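Hemin degrading factor (PDB 4MF9) binds heme in a pocket with a histidine as axial iron ligand and probably serves in heme trafficking and degradation in Pseudomonas aeruginosa. Local coordinates at residues 321-326 and 352-357. Numbering follows the deposited sequence.
Sequences TSWEAF and ELAESF
Trp323 and Phe357 each hold CG anti to their own carbonyl carbon (chi1 -78° and -71°), and with these torsions the indole of strand 320-326 reaches the C-terminal end of helix 348-355 while the phenyl ring meets the six-membered-ring edge of the indole. The indole works through its edge. NE1 donates to Ala354 O at 3.0 Å, with the acceptor almost in the ring plane and the donor on a lone pair in the carbonyl plane; the N-H···O angle of 147° shows a moderately bent bond. Further along the same rim, Trp323 CH2 lies 3.4 Å from Phe357 CD2. Planes at 80° and centroids 5.2 Å apart identify an offset edge-to-face pair, the indole edge directed at the phenyl face. Beside the indole, Ala354 CB is 3.8 Å from Thr321 CG2, adding an apolar touch between strand and helix. Thr321 OG1 bonds to Glu346 and also accepts from a water, 2.8 Å away, which donates to Glu355 OE2 as well. Arg310 NH1 is another donor to the carbonyl of the buried residue Ala354. The contact joins helix 348-355, the last of the chain, to strand 320-326 within the second HemS/ChuX domain, where the side chain of Thr321 lies about 10 Å from the heme; the indole edge combines one hydrogen bond with one aromatic contact, and Ala354 O is gripped by two donors, indole and guanidinium.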
ATOM      1  N   THR A 321     -19.103  -7.477   2.044  1.00 11.61           N
ATOM      2  CA  THR A 321     -18.272  -8.540   2.583  1.00 11.47           C
ATOM      3  C   THR A 321     -16.829  -8.388   2.109  1.00 11.69           C
ATOM      4  O   THR A 321     -16.585  -8.120   0.939  1.00 12.22           O
ATOM      5  CB  THR A 321     -18.793  -9.909   2.132  1.00 12.37           C
ATOM      6  OG1 THR A 321     -20.209  -9.969   2.367  1.00 14.01           O
ATOM      7  CG2 THR A 321     -18.102 -11.019   2.905  1.00 11.01           C
ATOM      8  N   SER A 322     -15.881  -8.569   3.022  1.00 12.66           N
ATOM      9  CA  SER A 322     -14.463  -8.454   2.699  1.00 12.15           C
ATOM     10  C   SER A 322     -13.707  -9.513   3.473  1.00 11.86           C
ATOM     11  O   SER A 322     -14.230 -10.054   4.448  1.00 10.90           O
ATOM     12  CB  SER A 322     -13.939  -7.076   3.097  1.00 10.33           C
ATOM     13  OG  SER A 322     -14.078  -6.881   4.494  1.00  9.97           O
ATOM     14  N   TRP A 323     -12.488  -9.817   3.025  1.00 10.46           N
ATOM     15  CA  TRP A 323     -11.536 -10.600   3.804  1.00  8.97           C
ATOM     16  C   TRP A 323     -10.390  -9.667   4.170  1.00 10.42           C
ATOM     17  O   TRP A 323      -9.926  -8.892   3.329  1.00  9.73           O
ATOM     18  CB  TRP A 323     -10.987 -11.770   2.985  1.00 11.18           C
ATOM     19  CG  TRP A 323     -11.930 -12.938   2.876  1.00 12.60           C
ATOM     20  CD1 TRP A 323     -13.297 -12.911   2.967  1.00 13.44           C
ATOM     21  CD2 TRP A 323     -11.568 -14.306   2.674  1.00 13.52           C
ATOM     22  NE1 TRP A 323     -13.805 -14.186   2.815  1.00 14.45           N
ATOM     23  CE2 TRP A 323     -12.761 -15.057   2.632  1.00 12.76           C
ATOM     24  CE3 TRP A 323     -10.345 -14.967   2.502  1.00 14.03           C
ATOM     25  CZ2 TRP A 323     -12.768 -16.434   2.444  1.00 16.81           C
ATOM     26  CZ3 TRP A 323     -10.356 -16.338   2.315  1.00 15.85           C
ATOM     27  CH2 TRP A 323     -11.561 -17.058   2.287  1.00 14.06           C
ATOM     28  N   GLU A 324      -9.951  -9.729   5.425  1.00 10.03           N
ATOM     29  CA  GLU A 324      -8.922  -8.833   5.937  1.00  8.45           C
ATOM     30  C   GLU A 324      -7.835  -9.655   6.635  1.00  9.77           C
ATOM     31  O   GLU A 324      -8.104 -10.417   7.566  1.00  7.49           O
ATOM     32  CB  GLU A 324      -9.563  -7.773   6.855  1.00 11.82           C
ATOM     33  CG  GLU A 324     -10.725  -7.062   6.144  1.00 12.10           C
ATOM     34  CD  GLU A 324     -11.341  -5.909   6.907  1.00 14.21           C
ATOM     35  OE1 GLU A 324     -10.875  -5.584   8.022  1.00 14.02           O
ATOM     36  OE2 GLU A 324     -12.305  -5.324   6.371  1.00 18.72           O
ATOM     37  N   ALA A 325      -6.607  -9.520   6.142  1.00 11.50           N
ATOM     38  CA  ALA A 325      -5.462 -10.245   6.688  1.00 10.90           C
ATOM     39  C   ALA A 325      -4.601  -9.284   7.504  1.00  9.61           C
ATOM     40  O   ALA A 325      -4.315  -8.161   7.071  1.00  7.50           O
ATOM     41  CB  ALA A 325      -4.663 -10.857   5.569  1.00  8.98           C
ATOM     42  N   PHE A 326      -4.184  -9.700   8.668  1.00 10.13           N
ATOM     43  CA  PHE A 326      -3.396  -8.932   9.572  1.00 12.04           C
ATOM     44  C   PHE A 326      -2.076  -9.611   9.950  1.00 15.37           C
ATOM     45  O   PHE A 326      -2.011 -10.810  10.026  1.00 10.21           O
ATOM     46  CB  PHE A 326      -4.143  -8.672  10.842  1.00 11.83           C
ATOM     47  CG  PHE A 326      -5.478  -8.000  10.630  1.00 13.03           C
ATOM     48  CD1 PHE A 326      -6.597  -8.726  10.335  1.00 11.21           C
ATOM     49  CD2 PHE A 326      -5.593  -6.639  10.723  1.00 14.28           C
ATOM     50  CE1 PHE A 326      -7.810  -8.125  10.176  1.00 11.01           C
ATOM     51  CE2 PHE A 326      -6.797  -6.020  10.532  1.00 15.12           C
ATOM     52  CZ  PHE A 326      -7.899  -6.761  10.236  1.00 11.87           C
ATOM     53  N   GLU A 352     -20.831 -15.218  -2.477  1.00 21.13           N
ATOM     54  CA  GLU A 352     -20.794 -16.636  -2.418  1.00 20.67           C
ATOM     55  C   GLU A 352     -19.383 -17.181  -2.232  1.00 20.85           C
ATOM     56  O   GLU A 352     -19.184 -18.026  -1.443  1.00 20.19           O
ATOM     57  CB  GLU A 352     -21.441 -17.236  -3.657  1.00 27.81           C
ATOM     58  CG  GLU A 352     -21.235 -18.733  -3.746  1.00 27.67           C
ATOM     59  CD  GLU A 352     -21.765 -19.338  -5.009  1.00 37.88           C
ATOM     60  OE1 GLU A 352     -22.173 -20.484  -4.958  1.00 39.28           O
ATOM     61  OE2 GLU A 352     -21.764 -18.668  -6.051  1.00 43.93           O
ATOM     62  N   LEU A 353     -18.431 -16.668  -2.972  1.00 17.82           N
ATOM     63  CA  LEU A 353     -17.080 -17.098  -2.739  1.00 16.84           C
ATOM     64  C   LEU A 353     -16.519 -16.719  -1.385  1.00 16.39           C
ATOM     65  O   LEU A 353     -15.963 -17.523  -0.715  1.00 18.67           O
ATOM     66  CB  LEU A 353     -16.182 -16.595  -3.832  1.00 20.71           C
ATOM     67  CG  LEU A 353     -14.688 -16.929  -3.786  1.00 20.67           C
ATOM     68  CD1 LEU A 353     -14.431 -18.394  -3.648  1.00 21.05           C
ATOM     69  CD2 LEU A 353     -14.005 -16.398  -5.009  1.00 20.83           C
ATOM     70  N   ALA A 354     -16.748 -15.495  -0.983  1.00 14.67           N
ATOM     71  CA  ALA A 354     -16.315 -14.988   0.322  1.00 13.31           C
ATOM     72  C   ALA A 354     -16.896 -15.806   1.487  1.00 16.07           C
ATOM     73  O   ALA A 354     -16.259 -15.954   2.529  1.00 15.77           O
ATOM     74  CB  ALA A 354     -16.706 -13.533   0.463  1.00 17.93           C
ATOM     75  N   GLU A 355     -18.100 -16.278   1.342  1.00 16.93           N
ATOM     76  CA  GLU A 355     -18.714 -17.101   2.391  1.00 16.45           C
ATOM     77  C   GLU A 355     -18.487 -18.598   2.247  1.00 17.95           C
ATOM     78  O   GLU A 355     -18.774 -19.316   3.112  1.00 18.98           O
ATOM     79  CB  GLU A 355     -20.203 -16.849   2.512  1.00 21.29           C
ATOM     80  CG  GLU A 355     -20.709 -15.433   2.664  1.00 18.30           C
ATOM     81  CD  GLU A 355     -20.884 -15.028   4.110  1.00 23.47           C
ATOM     82  OE1 GLU A 355     -20.397 -15.744   4.970  1.00 24.78           O
ATOM     83  OE2 GLU A 355     -21.550 -14.059   4.375  1.00 20.70           O
ATOM     84  N   SER A 356     -17.951 -19.042   1.131  1.00 17.98           N
ATOM     85  CA  SER A 356     -17.802 -20.479   0.887  1.00 19.29           C
ATOM     86  C   SER A 356     -16.811 -21.135   1.841  1.00 18.97           C
ATOM     87  O   SER A 356     -16.852 -22.350   2.048  1.00 20.51           O
ATOM     88  CB  SER A 356     -17.400 -20.751  -0.565  1.00 20.57           C
ATOM     89  OG  SER A 356     -16.065 -20.347  -0.815  1.00 19.40           O
ATOM     90  N   PHE A 357     -15.935 -20.337   2.445  1.00 17.97           N
ATOM     91  CA  PHE A 357     -14.874 -20.900   3.277  1.00 20.33           C
ATOM     92  C   PHE A 357     -15.298 -21.030   4.735  1.00 21.85           C
ATOM     93  O   PHE A 357     -15.957 -20.146   5.286  1.00 19.19           O
ATOM     94  CB  PHE A 357     -13.566 -20.106   3.116  1.00 20.04           C
ATOM     95  CG  PHE A 357     -12.902 -20.308   1.782  1.00 15.22           C
ATOM     96  CD1 PHE A 357     -11.907 -21.259   1.629  1.00 21.53           C
ATOM     97  CD2 PHE A 357     -13.292 -19.568   0.677  1.00 17.25           C
ATOM     98  CE1 PHE A 357     -11.303 -21.461   0.398  1.00 19.26           C
ATOM     99  CE2 PHE A 357     -12.690 -19.764  -0.561  1.00 19.07           C
ATOM    100  CZ  PHE A 357     -11.697 -20.709  -0.697  1.00 17.81           C
TER
HETATM  101  O   HOH W   1     -22.080 -11.691   3.465  1.00 17.81           O